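Local structure of protein LRIM1 (Anopheles gambiae, 3O53) at residues 93-98 / 112-117; 144-149 / 169-174; 157-162 / 179-184; 240-245 / 262-267. The protein regulates complement-like immunity in the mosquito in a heterodimeric complex with APL1C, here represented by its leucine-rich repeat domain. All blocks are in the same frame, centred on the assembly; numbering follows the deposited sequence.

Interaction 1: residues 93-98 / 112-117; sequences QELLVG and SRVSCS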
loop_
_atom_site.group_PDB
_atom_site.type_symbol
_atom_site.label_atom_id
_atom_site.label_comp_id
_atom_site.label_asym_id
_atom_site.label_seq_id
_atom_site.Cartn_x
_atom_site.Cartn_y
_atom_site.Cartn_z
ATOM N N GLN A 93 0.577 14.981 9.093
ATOM C CA GLN A 93 0.382 13.897 10.047
ATOM C C GLN A 93 -1.022 13.310 9.963
ATOM O O GLN A 93 -1.195 12.103 10.084
ATOM C CB GLN A 93 0.659 14.393 11.473
ATOM C CG GLN A 93 2.075 14.914 11.658
ATOM C CD GLN A 93 2.364 15.335 13.087
ATOM O OE1 GLN A 93 1.531 15.956 13.738
ATOM N NE2 GLN A 93 3.553 15.003 13.576
ATOM N N GLU A 94 -2.032 14.153 9.764
ATOM C CA GLU A 94 -3.396 13.651 9.648
ATOM C C GLU A 94 -4.081 14.269 8.443
ATOM O O GLU A 94 -4.049 15.475 8.245
ATOM C CB GLU A 94 -4.196 13.934 10.928
ATOM C CG GLU A 94 -3.518 13.422 12.188
ATOM C CD GLU A 94 -4.407 13.552 13.413
ATOM O OE1 GLU A 94 -5.635 13.362 13.279
ATOM O OE2 GLU A 94 -3.878 13.847 14.506
ATOM N N LEU A 95 -4.726 13.433 7.651
ATOM C CA LEU A 95 -5.250 13.851 6.364
ATOM C C LEU A 95 -6.723 13.486 6.277
ATOM O O LEU A 95 -7.103 12.367 6.603
ATOM C CB LEU A 95 -4.451 13.147 5.251
ATOM C CG LEU A 95 -4.933 13.204 3.803
ATOM C CD1 LEU A 95 -4.998 14.649 3.346
ATOM C CD2 LEU A 95 -3.996 12.363 2.906
ATOM N N LEU A 96 -7.552 14.433 5.842
ATOM C CA LEU A 96 -8.967 14.168 5.618
ATOM C C LEU A 96 -9.385 14.684 4.248
ATOM O O LEU A 96 -9.110 15.826 3.900
ATOM C CB LEU A 96 -9.824 14.862 6.684
ATOM C CG LEU A 96 -9.480 14.552 8.141
ATOM C CD1 LEU A 96 -8.310 15.392 8.588
ATOM C CD2 LEU A 96 -10.688 14.793 9.048
ATOM N N VAL A 97 -10.076 13.856 3.478
ATOM C CA VAL A 97 -10.494 14.266 2.150
ATOM C C VAL A 97 -11.960 13.916 1.898
ATOM O O VAL A 97 -12.577 13.189 2.679
ATOM C CB VAL A 97 -9.558 13.672 1.073
ATOM C CG1 VAL A 97 -8.120 14.058 1.393
ATOM C CG2 VAL A 97 -9.697 12.162 1.004
ATOM N N GLY A 98 -12.504 14.451 0.808
ATOM C CA GLY A 98 -13.936 14.450 0.562
ATOM C C GLY A 98 -14.465 13.289 -0.254
ATOM O O GLY A 98 -13.735 12.340 -0.550
ATOM N N SER A 112 -0.159 9.440 9.927
ATOM C CA SER A 112 -0.581 8.350 10.785
ATOM C C SER A 112 -2.102 8.175 10.771
ATOM O O SER A 112 -2.607 7.217 11.347
ATOM C CB SER A 112 -0.081 8.548 12.233
ATOM O OG SER A 112 -0.604 9.745 12.793
ATOM N N ARG A 113 -2.831 9.081 10.109
ATOM C CA ARG A 113 -4.290 8.972 10.012
ATOM C C ARG A 113 -4.781 9.489 8.654
ATOM O O ARG A 113 -4.400 10.575 8.221
ATOM C CB ARG A 113 -5.013 9.773 11.129
ATOM C CG ARG A 113 -4.541 9.510 12.560
ATOM C CD ARG A 113 -5.150 8.253 13.194
ATOM N NE ARG A 113 -4.088 7.380 13.691
ATOM C CZ ARG A 113 -3.762 7.185 14.963
ATOM N NH1 ARG A 113 -4.422 7.765 15.957
ATOM N NH2 ARG A 113 -2.764 6.366 15.240
ATOM N N VAL A 114 -5.629 8.710 7.991
ATOM C CA VAL A 114 -6.294 9.166 6.775
ATOM C C VAL A 114 -7.787 8.901 6.910
ATOM O O VAL A 114 -8.197 7.859 7.417
ATOM C CB VAL A 114 -5.765 8.442 5.519
ATOM C CG1 VAL A 114 -6.315 9.094 4.250
ATOM C CG2 VAL A 114 -4.237 8.452 5.490
ATOM N N SER A 115 -8.596 9.849 6.451
ATOM C CA SER A 115 -10.046 9.714 6.506
ATOM C C SER A 115 -10.611 10.145 5.165
ATOM O O SER A 115 -10.183 11.157 4.621
ATOM C CB SER A 115 -10.624 10.603 7.616
ATOM O OG SER A 115 -9.920 10.431 8.841
ATOM N N CYS A 116 -11.561 9.382 4.630
ATOM C CA CYS A 116 -12.175 9.707 3.346
ATOM C C CYS A 116 -13.700 9.658 3.483
ATOM O O CYS A 116 -14.248 8.634 3.873
ATOM C CB CYS A 116 -11.713 8.708 2.272
ATOM S SG CYS A 116 -9.925 8.412 2.223
ATOM N N SER A 117 -14.376 10.764 3.181
ATOM C CA SER A 117 -15.840 10.816 3.231
ATOM C C SER A 117 -16.458 9.745 2.345
ATOM O O SER A 117 -15.921 9.422 1.288
ATOM C CB SER A 117 -16.343 12.181 2.760
ATOM O OG SER A 117 -15.773 13.224 3.522
HETATM O O HOH W 1 -2.069 11.277 14.488
HETATM O O HOH W 2 -7.613 11.510 9.164
HETATM O O HOH W 3 -13.794 9.529 -0.036
#
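Leu95 bonds to Arg113 and Ser115, and Val97 to Ser115 and Ser117, in the staggered pattern of parallel strands. Leu95 N donates to Arg113 O at 2.9 Å, Ser115 N to Leu95 O and Val97 N to Ser115 O; Ser117 N closes the far end on Val97 O, 3.1 Å away, and Ser112 N the near end on Gln93 O. The axes of strands 94-97 and 113-116 come within 4.7 Å.

Apolar contacts line the buried face. Leu95 CD2 lies 4.2 Å from Val114 CG1, and Val97 CG2 touches Cys116 SG at 3.9 Å. Branched Leu95, Val97 and Val114 fill the interior, while the sulfur of the small Cys116 both packs and forms a disulfide with Cys142.

The other face is mixed. Glu94 and Arg113 run side by side, touching through their CG methylenes at 4.1 Å, with their charged ends apart; Leu96 CG packs on Ser115 CB. Ser115 OG, anti to the carbonyl carbon (chi1 -49°), meets a water 2.6 Å away that also donates to Leu95 O. A second water joins Ser112 OG to Glu94 OE2, the latter weakly.

Strand 73-76 pairs with the other edge of 94-97, giving a short parallel sheet on a second side of the leucine-rich repeat solenoid, where successive coils stack in register.

Interaction 2: residues 144-149 / 169-174; sequences SRVQYL and DTLEHL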
loop_
_atom_site.group_PDB
_atom_site.type_symbol
_atom_site.label_atom_id
_atom_site.label_comp_id
_atom_site.label_asym_id
_atom_site.label_seq_id
_atom_site.Cartn_x
_atom_site.Cartn_y
_atom_site.Cartn_z
ATOM N N SER A 144 -12.907 1.548 1.549
ATOM C CA SER A 144 -14.020 1.118 0.697
ATOM C C SER A 144 -13.761 1.402 -0.776
ATOM O O SER A 144 -13.420 2.525 -1.151
ATOM C CB SER A 144 -15.325 1.824 1.093
ATOM O OG SER A 144 -15.601 1.680 2.475
ATOM N N ARG A 145 -13.965 0.379 -1.608
ATOM C CA ARG A 145 -13.897 0.521 -3.058
ATOM C C ARG A 145 -12.524 1.008 -3.505
ATOM O O ARG A 145 -12.377 1.689 -4.522
ATOM C CB ARG A 145 -15.014 1.449 -3.561
ATOM C CG ARG A 145 -16.411 0.930 -3.219
ATOM C CD ARG A 145 -17.513 1.679 -3.956
ATOM N NE ARG A 145 -17.259 1.739 -5.392
ATOM C CZ ARG A 145 -17.413 0.717 -6.230
ATOM N NH1 ARG A 145 -17.820 -0.463 -5.783
ATOM N NH2 ARG A 145 -17.152 0.874 -7.519
ATOM N N VAL A 146 -11.514 0.631 -2.736
ATOM C CA VAL A 146 -10.138 0.876 -3.114
ATOM C C VAL A 146 -9.726 -0.051 -4.264
ATOM O O VAL A 146 -10.009 -1.244 -4.264
ATOM C CB VAL A 146 -9.195 0.653 -1.921
ATOM C CG1 VAL A 146 -7.768 0.964 -2.320
ATOM C CG2 VAL A 146 -9.626 1.523 -0.745
ATOM N N GLN A 147 -9.047 0.517 -5.243
ATOM C CA GLN A 147 -8.590 -0.244 -6.389
ATOM C C GLN A 147 -7.087 -0.485 -6.266
ATOM O O GLN A 147 -6.604 -1.582 -6.484
ATOM C CB GLN A 147 -8.908 0.529 -7.673
ATOM C CG GLN A 147 -8.476 -0.180 -8.948
ATOM C CD GLN A 147 -9.123 0.410 -10.192
ATOM O OE1 GLN A 147 -9.140 1.620 -10.379
ATOM N NE2 GLN A 147 -9.653 -0.450 -11.045
ATOM N N TYR A 148 -6.356 0.562 -5.907
ATOM C CA TYR A 148 -4.914 0.483 -5.772
ATOM C C TYR A 148 -4.540 1.023 -4.391
ATOM O O TYR A 148 -4.938 2.121 -4.028
ATOM C CB TYR A 148 -4.261 1.319 -6.874
ATOM C CG TYR A 148 -2.758 1.321 -6.848
ATOM C CD1 TYR A 148 -2.024 0.511 -7.707
ATOM C CD2 TYR A 148 -2.068 2.144 -5.972
ATOM C CE1 TYR A 148 -0.641 0.518 -7.686
ATOM C CE2 TYR A 148 -0.690 2.158 -5.942
ATOM C CZ TYR A 148 0.017 1.347 -6.797
ATOM O OH TYR A 148 1.389 1.374 -6.750
ATOM N N LEU A 149 -3.787 0.250 -3.618
ATOM C CA LEU A 149 -3.402 0.675 -2.276
ATOM C C LEU A 149 -1.929 0.424 -2.055
ATOM O O LEU A 149 -1.487 -0.724 -1.971
ATOM C CB LEU A 149 -4.212 -0.062 -1.206
ATOM C CG LEU A 149 -3.908 0.334 0.250
ATOM C CD1 LEU A 149 -3.997 1.849 0.465
ATOM C CD2 LEU A 149 -4.851 -0.371 1.202
ATOM N N ASP A 169 -14.380 -6.338 -3.928
ATOM C CA ASP A 169 -14.728 -6.446 -5.341
ATOM C C ASP A 169 -13.954 -5.480 -6.232
ATOM O O ASP A 169 -14.043 -5.564 -7.459
ATOM C CB ASP A 169 -16.228 -6.215 -5.527
ATOM C CG ASP A 169 -17.066 -7.292 -4.869
ATOM O OD1 ASP A 169 -16.531 -8.396 -4.631
ATOM O OD2 ASP A 169 -18.256 -7.035 -4.591
ATOM N N THR A 170 -13.191 -4.578 -5.623
ATOM C CA THR A 170 -12.499 -3.532 -6.371
ATOM C C THR A 170 -10.973 -3.611 -6.304
ATOM O O THR A 170 -10.283 -3.131 -7.205
ATOM C CB THR A 170 -12.905 -2.138 -5.855
ATOM O OG1 THR A 170 -12.607 -2.041 -4.457
ATOM C CG2 THR A 170 -14.394 -1.898 -6.074
ATOM N N LEU A 171 -10.437 -4.192 -5.238
ATOM C CA LEU A 171 -9.000 -4.112 -4.994
ATOM C C LEU A 171 -8.236 -4.919 -6.042
ATOM O O LEU A 171 -8.494 -6.100 -6.241
ATOM C CB LEU A 171 -8.656 -4.603 -3.582
ATOM C CG LEU A 171 -7.239 -4.279 -3.089
ATOM C CD1 LEU A 171 -7.029 -2.775 -2.985
ATOM C CD2 LEU A 171 -6.940 -4.946 -1.748
ATOM N N GLU A 172 -7.293 -4.259 -6.703
ATOM C CA GLU A 172 -6.477 -4.884 -7.737
ATOM C C GLU A 172 -5.014 -4.991 -7.324
ATOM O O GLU A 172 -4.341 -5.945 -7.675
ATOM C CB GLU A 172 -6.596 -4.093 -9.042
ATOM C CG GLU A 172 -8.012 -4.121 -9.611
ATOM C CD GLU A 172 -8.163 -3.353 -10.911
ATOM O OE1 GLU A 172 -7.187 -2.714 -11.358
ATOM O OE2 GLU A 172 -9.272 -3.391 -11.484
ATOM N N HIS A 173 -4.522 -4.011 -6.577
ATOM C CA HIS A 173 -3.125 -4.007 -6.170
ATOM C C HIS A 173 -3.003 -3.624 -4.700
ATOM O O HIS A 173 -3.522 -2.591 -4.274
ATOM C CB HIS A 173 -2.318 -3.021 -7.021
ATOM C CG HIS A 173 -2.374 -3.301 -8.494
ATOM N ND1 HIS A 173 -1.615 -4.282 -9.097
ATOM C CD2 HIS A 173 -3.092 -2.722 -9.486
ATOM C CE1 HIS A 173 -1.864 -4.297 -10.395
ATOM N NE2 HIS A 173 -2.757 -3.360 -10.656
ATOM N N LEU A 174 -2.302 -4.453 -3.936
ATOM C CA LEU A 174 -2.046 -4.180 -2.522
ATOM C C LEU A 174 -0.541 -4.297 -2.277
ATOM O O LEU A 174 0.006 -5.382 -2.382
ATOM C CB LEU A 174 -2.814 -5.186 -1.648
ATOM C CG LEU A 174 -2.682 -5.065 -0.121
ATOM C CD1 LEU A 174 -2.975 -3.660 0.337
ATOM C CD2 LEU A 174 -3.604 -6.067 0.587
#
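Successive coils of the leucine-rich repeat solenoid meet here where the chain enters the row of parallel strands along one face, and a corner in the chain at Gln147 shapes the contact. Gln147 O takes two donors, Glu172 N at 2.8 Å on a lone pair and His173 N at 3.2 Å nearly in line with the carbonyl. Beyond the corner, Leu149 N bonds to His173 O.

Threonine suits position 170 because its two branches do different work. With chi1 of Thr170 at 58°, its OG1 lies between the backbone N and carbonyl carbon. Thr170 OG1 donates to Val146 O at 2.7 Å from above the carbonyl plane, while CG2 rests over one face of the Arg145 guanidinium. Gln147 and Glu172 extend alongside each other; NE2 of Gln147 reaches OE2 of Glu172 at 3.0 Å, meeting the carboxylate from above its plane.

Leucine and valine fill the inside: Leu171 CD1 packs on Val146 CG1, and Leu149 CD2 on Leu174 CD1, both at 3.9 Å. Outside, Tyr148 CD1 lies 3.6 Å from His173 CB, the ring planes 54° apart.

Strand 123-126 flanks strand 146-150, with Tyr126 meeting the Tyr148 ring; on the other side, His173 ND1 bonds to Thr195 OG1 of strand 195-197.

Interaction 3: residues 157-162 / 179-184; sequences DTVNFA and NFIYDV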
loop_
_atom_site.group_PDB
_atom_site.type_symbol
_atom_site.label_atom_id
_atom_site.label_comp_id
_atom_site.label_asym_id
_atom_site.label_seq_id
_atom_site.Cartn_x
_atom_site.Cartn_y
_atom_site.Cartn_z
ATOM N N ASP A 157 2.281 -3.527 11.665
ATOM C CA ASP A 157 2.740 -4.661 12.458
ATOM C C ASP A 157 1.942 -5.920 12.150
ATOM O O ASP A 157 2.450 -7.035 12.266
ATOM C CB ASP A 157 2.611 -4.323 13.953
ATOM C CG ASP A 157 3.536 -5.146 14.814
ATOM O OD1 ASP A 157 4.748 -5.184 14.516
ATOM O OD2 ASP A 157 3.056 -5.754 15.787
ATOM N N THR A 158 0.682 -5.747 11.765
ATOM C CA THR A 158 -0.147 -6.893 11.415
ATOM C C THR A 158 -1.179 -6.504 10.368
ATOM O O THR A 158 -1.480 -5.323 10.176
ATOM C CB THR A 158 -0.884 -7.485 12.655
ATOM O OG1 THR A 158 -1.938 -6.611 13.055
ATOM C CG2 THR A 158 0.061 -7.678 13.827
ATOM N N VAL A 159 -1.715 -7.512 9.689
ATOM C CA VAL A 159 -2.711 -7.305 8.652
ATOM C C VAL A 159 -3.892 -8.246 8.863
ATOM O O VAL A 159 -3.713 -9.443 9.058
ATOM C CB VAL A 159 -2.125 -7.571 7.249
ATOM C CG1 VAL A 159 -3.249 -7.633 6.197
ATOM C CG2 VAL A 159 -1.109 -6.485 6.894
ATOM N N ASN A 160 -5.096 -7.688 8.805
ATOM C CA ASN A 160 -6.320 -8.467 8.847
ATOM C C ASN A 160 -7.113 -8.132 7.589
ATOM O O ASN A 160 -7.643 -7.029 7.461
ATOM C CB ASN A 160 -7.123 -8.121 10.110
ATOM C CG ASN A 160 -8.437 -8.894 10.217
ATOM O OD1 ASN A 160 -8.853 -9.592 9.288
ATOM N ND2 ASN A 160 -9.099 -8.760 11.362
ATOM N N PHE A 161 -7.173 -9.073 6.656
ATOM C CA PHE A 161 -7.780 -8.822 5.358
ATOM C C PHE A 161 -9.220 -8.362 5.474
ATOM O O PHE A 161 -9.689 -7.596 4.650
ATOM C CB PHE A 161 -7.715 -10.073 4.473
ATOM C CG PHE A 161 -6.345 -10.345 3.901
ATOM C CD1 PHE A 161 -5.602 -9.320 3.325
ATOM C CD2 PHE A 161 -5.809 -11.627 3.934
ATOM C CE1 PHE A 161 -4.336 -9.565 2.794
ATOM C CE2 PHE A 161 -4.547 -11.886 3.403
ATOM C CZ PHE A 161 -3.807 -10.855 2.830
ATOM N N ALA A 162 -9.923 -8.842 6.492
ATOM C CA ALA A 162 -11.297 -8.431 6.730
ATOM C C ALA A 162 -11.435 -6.910 6.792
ATOM O O ALA A 162 -12.485 -6.356 6.451
ATOM C CB ALA A 162 -11.818 -9.064 8.019
ATOM N N ASN A 179 7.178 -3.215 5.524
ATOM C CA ASN A 179 6.594 -2.869 6.797
ATOM C C ASN A 179 7.208 -3.827 7.809
ATOM O O ASN A 179 8.322 -4.317 7.596
ATOM C CB ASN A 179 5.071 -2.969 6.726
ATOM C CG ASN A 179 4.438 -1.739 6.096
ATOM O OD1 ASN A 179 4.167 -0.757 6.772
ATOM N ND2 ASN A 179 4.185 -1.800 4.793
ATOM N N PHE A 180 6.510 -4.109 8.899
ATOM C CA PHE A 180 7.057 -5.027 9.893
ATOM C C PHE A 180 6.024 -6.077 10.252
ATOM O O PHE A 180 5.927 -6.505 11.403
ATOM C CB PHE A 180 7.522 -4.233 11.115
ATOM C CG PHE A 180 8.596 -3.255 10.788
ATOM C CD1 PHE A 180 9.919 -3.656 10.747
ATOM C CD2 PHE A 180 8.284 -1.947 10.446
ATOM C CE1 PHE A 180 10.928 -2.763 10.392
ATOM C CE2 PHE A 180 9.287 -1.047 10.094
ATOM C CZ PHE A 180 10.611 -1.461 10.067
ATOM N N ILE A 181 5.263 -6.495 9.241
ATOM C CA ILE A 181 4.123 -7.385 9.444
ATOM C C ILE A 181 4.576 -8.764 9.919
ATOM O O ILE A 181 5.301 -9.462 9.213
ATOM C CB ILE A 181 3.298 -7.512 8.142
ATOM C CG1 ILE A 181 2.673 -6.153 7.802
ATOM C CG2 ILE A 181 2.220 -8.575 8.283
ATOM C CD1 ILE A 181 2.359 -5.983 6.321
ATOM N N TYR A 182 4.155 -9.152 11.121
ATOM C CA TYR A 182 4.540 -10.452 11.668
ATOM C C TYR A 182 3.375 -11.437 11.649
ATOM O O TYR A 182 3.568 -12.643 11.837
ATOM C CB TYR A 182 5.098 -10.309 13.094
ATOM C CG TYR A 182 4.037 -10.091 14.141
ATOM C CD1 TYR A 182 3.539 -11.153 14.883
ATOM C CD2 TYR A 182 3.534 -8.822 14.393
ATOM C CE1 TYR A 182 2.569 -10.960 15.852
ATOM C CE2 TYR A 182 2.558 -8.619 15.358
ATOM C CZ TYR A 182 2.079 -9.691 16.081
ATOM O OH TYR A 182 1.116 -9.486 17.040
ATOM N N ASP A 183 2.172 -10.936 11.386
ATOM C CA ASP A 183 0.992 -11.800 11.363
ATOM C C ASP A 183 -0.036 -11.319 10.344
ATOM O O ASP A 183 -0.298 -10.123 10.226
ATOM C CB ASP A 183 0.348 -11.836 12.754
ATOM C CG ASP A 183 -0.768 -12.867 12.858
ATOM O OD1 ASP A 183 -0.529 -14.048 12.530
ATOM O OD2 ASP A 183 -1.888 -12.493 13.265
ATOM N N VAL A 184 -0.612 -12.254 9.603
ATOM C CA VAL A 184 -1.699 -11.936 8.690
ATOM C C VAL A 184 -2.852 -12.887 8.990
ATOM O O VAL A 184 -2.638 -14.058 9.273
ATOM C CB VAL A 184 -1.272 -12.105 7.207
ATOM C CG1 VAL A 184 -2.450 -11.870 6.274
ATOM C CG2 VAL A 184 -0.126 -11.157 6.855
HETATM O O HOH W 4 6.767 -6.607 13.957
HETATM O O HOH W 5 -3.233 -10.139 11.860
#
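Asp157 and Tyr182 cross at a slant, carboxylate and ring planes 51° apart, so that OD2 of Asp157 comes to the ring edge near its plane, though the exact closeness is doubtful. The aspartate gets there because its CG is anti to the backbone N (chi1 -157°), which swings the carboxylate back across the gap. Its other oxygen, OD1 of Asp157, takes a water at 2.5 Å that also donates to Phe180 O.

On the inner face the side chains are apolar. Val159 CG2 meets Ile181 CD1 at 3.6 Å, the two side chains inclined to each other, and Val159 CB lies 4.1 Å from Val184 CG2. The Phe161 ring approaches Val184 at a slant, CE2 to CG1 3.6 Å; its breadth lets it reach the neighbouring coil from just past the strand.

Two backbone bonds run between these segments: Tyr182 N to Asp157 O at 2.9 Å, and Val159 N to Asp183 O at 3.0 Å, nearly in line with that carbonyl.

The chemistry thus divides by side. Apolar packing, aliphatic with one aromatic ring, lies on the interior side; outside, the aspartate's negative charge may gain a little from the ring edge, with the water bridging OD1 and Phe180 O as the firmer partner.

Interaction 4: residues 240-245 / 262-267; sequences EHFDLR and QRVQTV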
loop_
_atom_site.group_PDB
_atom_site.type_symbol
_atom_site.label_atom_id
_atom_site.label_comp_id
_atom_site.label_asym_id
_atom_site.label_seq_id
_atom_site.Cartn_x
_atom_site.Cartn_y
_atom_site.Cartn_z
ATOM N N GLU A 240 1.627 -15.764 -12.433
ATOM C CA GLU A 240 2.794 -15.674 -13.322
ATOM C C GLU A 240 4.081 -15.327 -12.559
ATOM O O GLU A 240 5.177 -15.470 -13.087
ATOM C CB GLU A 240 2.570 -14.599 -14.381
ATOM C CG GLU A 240 1.306 -14.760 -15.199
ATOM C CD GLU A 240 1.076 -13.584 -16.139
ATOM O OE1 GLU A 240 1.861 -12.612 -16.082
ATOM O OE2 GLU A 240 0.109 -13.633 -16.933
ATOM N N HIS A 241 3.949 -14.850 -11.326
ATOM C CA HIS A 241 5.109 -14.390 -10.563
ATOM C C HIS A 241 4.892 -14.775 -9.105
ATOM O O HIS A 241 3.899 -14.387 -8.488
ATOM C CB HIS A 241 5.292 -12.871 -10.732
ATOM C CG HIS A 241 6.418 -12.291 -9.924
ATOM N ND1 HIS A 241 7.597 -11.855 -10.494
ATOM C CD2 HIS A 241 6.538 -12.060 -8.593
ATOM C CE1 HIS A 241 8.395 -11.381 -9.552
ATOM N NE2 HIS A 241 7.779 -11.500 -8.388
ATOM N N PHE A 242 5.806 -15.573 -8.571
ATOM C CA PHE A 242 5.642 -16.159 -7.259
ATOM C C PHE A 242 7.013 -16.167 -6.598
ATOM O O PHE A 242 7.883 -16.949 -6.975
ATOM C CB PHE A 242 5.080 -17.580 -7.409
ATOM C CG PHE A 242 4.712 -18.249 -6.110
ATOM C CD1 PHE A 242 3.464 -18.057 -5.542
ATOM C CD2 PHE A 242 5.604 -19.102 -5.481
ATOM C CE1 PHE A 242 3.123 -18.693 -4.358
ATOM C CE2 PHE A 242 5.271 -19.742 -4.304
ATOM C CZ PHE A 242 4.032 -19.545 -3.737
ATOM N N ASP A 243 7.205 -15.296 -5.608
ATOM C CA ASP A 243 8.539 -15.075 -5.045
ATOM C C ASP A 243 8.570 -15.293 -3.529
ATOM O O ASP A 243 8.126 -14.436 -2.762
ATOM C CB ASP A 243 8.991 -13.652 -5.374
ATOM C CG ASP A 243 10.454 -13.410 -5.076
ATOM O OD1 ASP A 243 11.087 -14.285 -4.459
ATOM O OD2 ASP A 243 10.966 -12.328 -5.449
ATOM N N LEU A 244 9.117 -16.434 -3.114
ATOM C CA LEU A 244 9.285 -16.762 -1.699
ATOM C C LEU A 244 10.758 -16.886 -1.344
ATOM O O LEU A 244 11.117 -17.611 -0.416
ATOM C CB LEU A 244 8.601 -18.087 -1.369
ATOM C CG LEU A 244 7.121 -18.212 -1.687
ATOM C CD1 LEU A 244 6.588 -19.531 -1.155
ATOM C CD2 LEU A 244 6.345 -17.041 -1.107
ATOM N N ARG A 245 11.618 -16.215 -2.107
ATOM C CA ARG A 245 13.043 -16.225 -1.825
ATOM C C ARG A 245 13.312 -15.592 -0.463
ATOM O O ARG A 245 12.503 -14.812 0.018
ATOM C CB ARG A 245 13.800 -15.435 -2.894
ATOM C CG ARG A 245 13.873 -16.104 -4.254
ATOM C CD ARG A 245 14.618 -15.200 -5.207
ATOM N NE ARG A 245 13.948 -13.904 -5.314
ATOM C CZ ARG A 245 14.526 -12.776 -5.709
ATOM N NH1 ARG A 245 15.811 -12.749 -6.038
ATOM N NH2 ARG A 245 13.810 -11.663 -5.770
ATOM N N GLN A 262 1.640 -28.122 -8.350
ATOM C CA GLN A 262 2.770 -28.406 -9.226
ATOM C C GLN A 262 3.121 -27.247 -10.152
ATOM O O GLN A 262 4.298 -26.943 -10.363
ATOM C CB GLN A 262 2.486 -29.667 -10.053
ATOM C CG GLN A 262 2.725 -30.959 -9.293
ATOM C CD GLN A 262 4.126 -31.030 -8.713
ATOM O OE1 GLN A 262 5.057 -30.413 -9.233
ATOM N NE2 GLN A 262 4.282 -31.780 -7.630
ATOM N N ARG A 263 2.105 -26.613 -10.725
ATOM C CA ARG A 263 2.329 -25.464 -11.593
ATOM C C ARG A 263 2.928 -24.276 -10.834
ATOM O O ARG A 263 3.680 -23.480 -11.399
ATOM C CB ARG A 263 1.030 -25.024 -12.259
ATOM C CG ARG A 263 1.223 -23.828 -13.173
ATOM C CD ARG A 263 -0.057 -23.416 -13.878
ATOM N NE ARG A 263 0.183 -22.319 -14.812
ATOM C CZ ARG A 263 0.327 -21.049 -14.443
ATOM N NH1 ARG A 263 0.247 -20.724 -13.160
ATOM N NH2 ARG A 263 0.547 -20.106 -15.351
ATOM N N VAL A 264 2.583 -24.137 -9.561
ATOM C CA VAL A 264 3.155 -23.058 -8.768
ATOM C C VAL A 264 4.654 -23.309 -8.603
ATOM O O VAL A 264 5.449 -22.376 -8.640
ATOM C CB VAL A 264 2.451 -22.909 -7.393
ATOM C CG1 VAL A 264 3.110 -21.797 -6.569
ATOM C CG2 VAL A 264 0.963 -22.619 -7.593
ATOM N N GLN A 265 5.046 -24.570 -8.451
ATOM C CA GLN A 265 6.461 -24.889 -8.302
ATOM C C GLN A 265 7.226 -24.425 -9.538
ATOM O O GLN A 265 8.359 -23.949 -9.443
ATOM C CB GLN A 265 6.673 -26.389 -8.094
ATOM C CG GLN A 265 8.133 -26.756 -7.870
ATOM C CD GLN A 265 8.342 -28.235 -7.608
ATOM O OE1 GLN A 265 7.455 -28.918 -7.097
ATOM N NE2 GLN A 265 9.525 -28.735 -7.948
ATOM N N THR A 266 6.590 -24.572 -10.695
ATOM C CA THR A 266 7.178 -24.181 -11.967
ATOM C C THR A 266 7.258 -22.663 -12.079
ATOM O O THR A 266 8.246 -22.114 -12.571
ATOM C CB THR A 266 6.334 -24.730 -13.126
ATOM O OG1 THR A 266 6.343 -26.161 -13.067
ATOM C CG2 THR A 266 6.870 -24.252 -14.478
ATOM N N VAL A 267 6.216 -21.986 -11.608
ATOM C CA VAL A 267 6.190 -20.529 -11.621
ATOM C C VAL A 267 7.269 -19.978 -10.690
ATOM O O VAL A 267 7.906 -18.982 -10.999
ATOM C CB VAL A 267 4.808 -19.977 -11.212
ATOM C CG1 VAL A 267 4.863 -18.461 -11.050
ATOM C CG2 VAL A 267 3.751 -20.369 -12.242
#
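Phe242 has its CG anti to the backbone N (chi1 -173°), and Val264 places CG1 in the same relation to its own N (chi1 178°); together these torsions bring a methyl group squarely over an aromatic ring. CG1 of Val264 stands 3.6 Å from the centroid of the Phe242 ring and only 4° off the ring normal, a CH-pi contact in which the methyl is nearly equidistant from all six ring carbons, CZ being 3.7 Å away. A flat phenylalanine offers a wide seat, and a valine near the start of the helix has a methyl short enough to settle on it without holding the backbones apart.

Val267, one helical turn after Val264, supplies the second point of contact. Its CG1 reaches the root of the phenylalanine, 3.8 Å from CB of Phe242, and also lies against the backbone just ahead of the strand, 3.6 Å from C of Glu240. No hydrogen bond joins the two segments, so shape and burial of apolar groups carry the contact.

Beyond the strand, Asp243 accepts from Arg245 N through OD1 in an Asx turn. Arg245 also grips the same carboxylate side-on, NE to OD1 at 3.0 Å and NH2 to OD2 at 2.9 Å, fixing the turn.

Strand 241-243 is the last in the row of parallel strands and pairs with strand 218-220. The 262-267 part of helix 262-276 lies across it, axes 8.2 Å apart, while Phe257 of helix 251-259 touches both Phe242 and Val264, consistent with a helical cap over the C-terminal end of the repeats.

The four contacts follow the leucine-rich repeat solenoid from its earlier coils to its C-terminal end. Interaction 1 comes first, in the short parallel sheet formed by strands 73-76, 91-97 and 113-116. Interactions 2 and 3 alternate along the chain, joining the same adjacent coils at two places: strands 146-150 and 173-175 in the row of parallel strands, then strands 158-160 and 183-185 on another side. Their centres are 17 Å apart, and they touch where Leu174 CD2 meets Phe161 CE1 at 4.2 Å. Interaction 4 places a helix against the last strand of the row, its centre about 38 Å from that of interaction 1. Coil-to-coil pairing thus gives way to helices, which probably shield the hydrophobic interior.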